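Local coordinates for protein transcription factor MBP1 (Magnaporthe oryzae, PDB 4UX5) that binds DNA through an N-terminal winged helix-turn-helix domain and probably acts as a transcription activator of RNA polymerase II genes, at residues 30-40 with 108-116. Sequence-based numbering, arbitrary orientation.
Sequences YQFGLKEHVMR and RLRPIFEFS
Helix 110-114 of the winged helix-turn-helix domain packs on one face of the beta-hairpin formed by strands 25-32 and 36-41, running almost parallel to strand 36-40 (8° between axes, 9.3 Å apart). At the C-terminal end of the helix, Arg40 reaches over from the hairpin. Arg40 NE and NH2 grip Ile112 O side-on, at 3.1 and 2.8 Å; that oxygen lies in the guanidinium plane, with NE almost straight ahead of the carbonyl. Arg40 NH2 also bonds to Phe115 O at 2.8 Å, with Phe115 just past the last helical residue, so two backbone carbonyls fix the rotation of the group. Bends at chi2 (-136°) and chi3 (-76°) turn the arginine to meet them. At the root of the same side chain, Ile112 CD1 lies against Arg40 CB, and Ile112 CB meets Tyr30 CB at 3.8 Å. Pro111 CB sits over one face of the Tyr30 ring, a CH-pi contact 4.2 Å from the centroid. Further along, Leu109 CD2 reaches both Phe32 CZ (3.6 Å) and Val38 CG2, while the extended Arg108 brings NE obliquely to the Phe32 ring and NH2 into a long salt bridge with Glu36 OE2 (3.8 Å). Ile47 packs on Val38 and Ile112, and Ile52 and Ala55 of helix 49-55 on Leu109. This is the last helix of the KilA-N (APSES-type) winged helix-turn-helix domain laid along one side of its beta-hairpin.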
loop_
_atom_site.group_PDB
_atom_site.type_symbol
_atom_site.label_atom_id
_atom_site.label_comp_id
_atom_site.label_asym_id
_atom_site.label_seq_id
_atom_site.Cartn_x
_atom_site.Cartn_y
_atom_site.Cartn_z
ATOM N N TYR A 30 -18.621 -11.770 -7.697
ATOM C CA TYR A 30 -20.003 -11.993 -7.294
ATOM C C TYR A 30 -20.672 -10.664 -6.987
ATOM O O TYR A 30 -20.259 -9.955 -6.070
ATOM C CB TYR A 30 -20.073 -12.916 -6.075
ATOM C CG TYR A 30 -21.472 -13.126 -5.536
ATOM C CD1 TYR A 30 -22.489 -13.602 -6.355
ATOM C CD2 TYR A 30 -21.774 -12.861 -4.205
ATOM C CE1 TYR A 30 -23.768 -13.800 -5.866
ATOM C CE2 TYR A 30 -23.053 -13.060 -3.709
ATOM C CZ TYR A 30 -24.042 -13.528 -4.543
ATOM O OH TYR A 30 -25.313 -13.724 -4.057
ATOM N N GLN A 31 -21.699 -10.322 -7.756
ATOM C CA GLN A 31 -22.403 -9.062 -7.551
ATOM C C GLN A 31 -23.770 -9.288 -6.917
ATOM O O GLN A 31 -24.442 -10.278 -7.197
ATOM C CB GLN A 31 -22.541 -8.307 -8.874
ATOM C CG GLN A 31 -21.201 -7.890 -9.463
ATOM C CD GLN A 31 -21.345 -6.990 -10.675
ATOM O OE1 GLN A 31 -22.434 -6.841 -11.227
ATOM N NE2 GLN A 31 -20.239 -6.381 -11.092
ATOM N N PHE A 32 -24.164 -8.357 -6.055
ATOM C CA PHE A 32 -25.396 -8.459 -5.282
ATOM C C PHE A 32 -25.649 -7.112 -4.625
ATOM O O PHE A 32 -24.712 -6.474 -4.155
ATOM C CB PHE A 32 -25.294 -9.566 -4.230
ATOM C CG PHE A 32 -24.186 -9.357 -3.231
ATOM C CD1 PHE A 32 -22.866 -9.615 -3.571
ATOM C CD2 PHE A 32 -24.466 -8.901 -1.952
ATOM C CE1 PHE A 32 -21.847 -9.423 -2.657
ATOM C CE2 PHE A 32 -23.450 -8.710 -1.032
ATOM C CZ PHE A 32 -22.140 -8.970 -1.386
ATOM N N GLY A 33 -26.896 -6.658 -4.599
ATOM C CA GLY A 33 -27.162 -5.357 -4.011
ATOM C C GLY A 33 -27.889 -4.257 -4.778
ATOM O O GLY A 33 -28.787 -3.642 -4.201
ATOM N N LEU A 34 -27.544 -3.971 -6.039
ATOM C CA LEU A 34 -26.605 -4.730 -6.866
ATOM C C LEU A 34 -25.235 -4.050 -6.988
ATOM O O LEU A 34 -24.481 -4.307 -7.928
ATOM C CB LEU A 34 -27.223 -4.949 -8.255
ATOM C CG LEU A 34 -26.653 -5.978 -9.237
ATOM C CD1 LEU A 34 -26.320 -7.274 -8.530
ATOM C CD2 LEU A 34 -27.641 -6.228 -10.367
ATOM N N LYS A 35 -24.904 -3.191 -6.030
ATOM C CA LYS A 35 -23.640 -2.463 -6.083
ATOM C C LYS A 35 -22.532 -3.129 -5.267
ATOM O O LYS A 35 -21.353 -2.840 -5.466
ATOM C CB LYS A 35 -23.832 -1.020 -5.612
ATOM C CG LYS A 35 -23.747 0.008 -6.733
ATOM C CD LYS A 35 -23.715 1.431 -6.194
ATOM C CE LYS A 35 -23.529 2.438 -7.320
ATOM N NZ LYS A 35 -23.447 3.837 -6.816
ATOM N N GLU A 36 -22.907 -4.012 -4.347
ATOM C CA GLU A 36 -21.913 -4.731 -3.556
ATOM C C GLU A 36 -21.250 -5.812 -4.397
ATOM O O GLU A 36 -21.819 -6.286 -5.383
ATOM C CB GLU A 36 -22.541 -5.355 -2.307
ATOM C CG GLU A 36 -23.402 -4.412 -1.488
ATOM C CD GLU A 36 -24.044 -5.104 -0.301
ATOM O OE1 GLU A 36 -23.307 -5.528 0.615
ATOM O OE2 GLU A 36 -25.286 -5.231 -0.287
ATOM N N HIS A 37 -20.043 -6.206 -4.001
ATOM C CA HIS A 37 -19.297 -7.212 -4.744
ATOM C C HIS A 37 -18.223 -7.878 -3.891
ATOM O O HIS A 37 -17.734 -7.301 -2.919
ATOM C CB HIS A 37 -18.660 -6.589 -5.992
ATOM C CG HIS A 37 -17.934 -5.309 -5.723
ATOM N ND1 HIS A 37 -18.575 -4.091 -5.655
ATOM C CD2 HIS A 37 -16.622 -5.056 -5.504
ATOM C CE1 HIS A 37 -17.689 -3.143 -5.405
ATOM N NE2 HIS A 37 -16.496 -3.702 -5.310
ATOM N N VAL A 38 -17.876 -9.105 -4.258
ATOM C CA VAL A 38 -16.749 -9.807 -3.660
ATOM C C VAL A 38 -15.934 -10.445 -4.777
ATOM O O VAL A 38 -16.472 -11.189 -5.596
ATOM C CB VAL A 38 -17.198 -10.893 -2.658
ATOM C CG1 VAL A 38 -15.995 -11.668 -2.143
ATOM C CG2 VAL A 38 -17.969 -10.272 -1.500
ATOM N N MET A 39 -14.640 -10.149 -4.817
ATOM C CA MET A 39 -13.790 -10.636 -5.898
ATOM C C MET A 39 -12.959 -11.841 -5.482
ATOM O O MET A 39 -12.409 -11.882 -4.382
ATOM C CB MET A 39 -12.862 -9.524 -6.392
ATOM C CG MET A 39 -13.579 -8.316 -6.961
ATOM S SD MET A 39 -12.440 -7.144 -7.719
ATOM C CE MET A 39 -13.549 -5.781 -8.072
ATOM N N ARG A 40 -12.879 -12.821 -6.377
ATOM C CA ARG A 40 -12.004 -13.971 -6.196
ATOM C C ARG A 40 -11.038 -14.045 -7.373
ATOM O O ARG A 40 -11.462 -14.032 -8.528
ATOM C CB ARG A 40 -12.814 -15.267 -6.082
ATOM C CG ARG A 40 -12.000 -16.456 -5.597
ATOM C CD ARG A 40 -12.285 -17.717 -6.401
ATOM N NE ARG A 40 -13.560 -18.337 -6.055
ATOM C CZ ARG A 40 -13.931 -19.551 -6.454
ATOM N NH1 ARG A 40 -13.121 -20.278 -7.211
ATOM N NH2 ARG A 40 -15.109 -20.041 -6.092
ATOM N N ARG A 108 -24.626 -15.582 2.672
ATOM C CA ARG A 108 -24.935 -14.561 1.675
ATOM C C ARG A 108 -23.903 -14.548 0.550
ATOM O O ARG A 108 -24.198 -14.145 -0.576
ATOM C CB ARG A 108 -25.015 -13.178 2.325
ATOM C CG ARG A 108 -25.486 -12.080 1.381
ATOM C CD ARG A 108 -25.497 -10.726 2.065
ATOM N NE ARG A 108 -25.962 -9.666 1.176
ATOM C CZ ARG A 108 -27.224 -9.257 1.099
ATOM N NH1 ARG A 108 -28.154 -9.820 1.858
ATOM N NH2 ARG A 108 -27.558 -8.282 0.263
ATOM N N LEU A 109 -22.694 -15.002 0.862
ATOM C CA LEU A 109 -21.593 -14.977 -0.094
ATOM C C LEU A 109 -21.291 -16.361 -0.651
ATOM O O LEU A 109 -20.249 -16.567 -1.267
ATOM C CB LEU A 109 -20.331 -14.410 0.561
ATOM C CG LEU A 109 -20.430 -13.032 1.211
ATOM C CD1 LEU A 109 -19.083 -12.642 1.793
ATOM C CD2 LEU A 109 -20.908 -11.995 0.208
ATOM N N ARG A 110 -22.200 -17.305 -0.431
ATOM C CA ARG A 110 -21.982 -18.696 -0.834
ATOM C C ARG A 110 -21.551 -18.906 -2.301
ATOM O O ARG A 110 -20.648 -19.707 -2.558
ATOM C CB ARG A 110 -23.242 -19.524 -0.552
ATOM C CG ARG A 110 -23.107 -20.988 -0.926
ATOM C CD ARG A 110 -24.304 -21.799 -0.452
ATOM N NE ARG A 110 -24.409 -21.815 1.004
ATOM C CZ ARG A 110 -23.838 -22.726 1.784
ATOM N NH1 ARG A 110 -23.119 -23.704 1.249
ATOM N NH2 ARG A 110 -23.987 -22.661 3.100
ATOM N N PRO A 111 -22.179 -18.201 -3.267
ATOM C CA PRO A 111 -21.785 -18.463 -4.661
ATOM C C PRO A 111 -20.317 -18.180 -5.001
ATOM O O PRO A 111 -19.773 -18.861 -5.870
ATOM C CB PRO A 111 -22.697 -17.525 -5.462
ATOM C CG PRO A 111 -23.894 -17.352 -4.601
ATOM C CD PRO A 111 -23.361 -17.317 -3.203
ATOM N N ILE A 112 -19.686 -17.212 -4.344
ATOM C CA ILE A 112 -18.301 -16.874 -4.675
ATOM C C ILE A 112 -17.330 -17.901 -4.090
ATOM O O ILE A 112 -16.193 -18.024 -4.547
ATOM C CB ILE A 112 -17.919 -15.455 -4.187
ATOM C CG1 ILE A 112 -16.642 -14.972 -4.884
ATOM C CG2 ILE A 112 -17.731 -15.422 -2.678
ATOM C CD1 ILE A 112 -16.706 -15.030 -6.393
ATOM N N PHE A 113 -17.788 -18.648 -3.091
ATOM C CA PHE A 113 -16.957 -19.679 -2.476
ATOM C C PHE A 113 -17.153 -21.032 -3.150
ATOM O O PHE A 113 -16.240 -21.858 -3.186
ATOM C CB PHE A 113 -17.259 -19.800 -0.979
ATOM C CG PHE A 113 -16.791 -18.627 -0.170
ATOM C CD1 PHE A 113 -15.453 -18.484 0.154
ATOM C CD2 PHE A 113 -17.689 -17.670 0.272
ATOM C CE1 PHE A 113 -15.018 -17.406 0.893
ATOM C CE2 PHE A 113 -17.260 -16.588 1.014
ATOM C CZ PHE A 113 -15.922 -16.458 1.326
ATOM N N GLU A 114 -18.346 -21.256 -3.689
ATOM C CA GLU A 114 -18.689 -22.559 -4.240
ATOM C C GLU A 114 -18.520 -22.626 -5.754
ATOM O O GLU A 114 -18.593 -23.707 -6.336
ATOM C CB GLU A 114 -20.124 -22.932 -3.861
ATOM C CG GLU A 114 -20.326 -23.177 -2.372
ATOM C CD GLU A 114 -21.627 -23.899 -2.065
ATOM O OE1 GLU A 114 -22.368 -24.226 -3.015
ATOM O OE2 GLU A 114 -21.909 -24.140 -0.872
ATOM N N PHE A 115 -18.287 -21.480 -6.387
ATOM C CA PHE A 115 -18.138 -21.441 -7.839
ATOM C C PHE A 115 -16.950 -22.269 -8.308
ATOM O O PHE A 115 -15.883 -22.252 -7.696
ATOM C CB PHE A 115 -17.988 -20.006 -8.345
ATOM C CG PHE A 115 -17.668 -19.920 -9.813
ATOM C CD1 PHE A 115 -18.660 -20.096 -10.767
ATOM C CD2 PHE A 115 -16.373 -19.677 -10.241
ATOM C CE1 PHE A 115 -18.364 -20.023 -12.118
ATOM C CE2 PHE A 115 -16.075 -19.607 -11.586
ATOM C CZ PHE A 115 -17.070 -19.778 -12.526
ATOM N N SER A 116 -17.150 -22.988 -9.407
ATOM C CA SER A 116 -16.101 -23.806 -9.993
ATOM C C SER A 116 -16.260 -23.856 -11.505
ATOM O O SER A 116 -17.320 -24.231 -12.009
ATOM C CB SER A 116 -16.122 -25.221 -9.409
ATOM O OG SER A 116 -15.163 -26.047 -10.043
#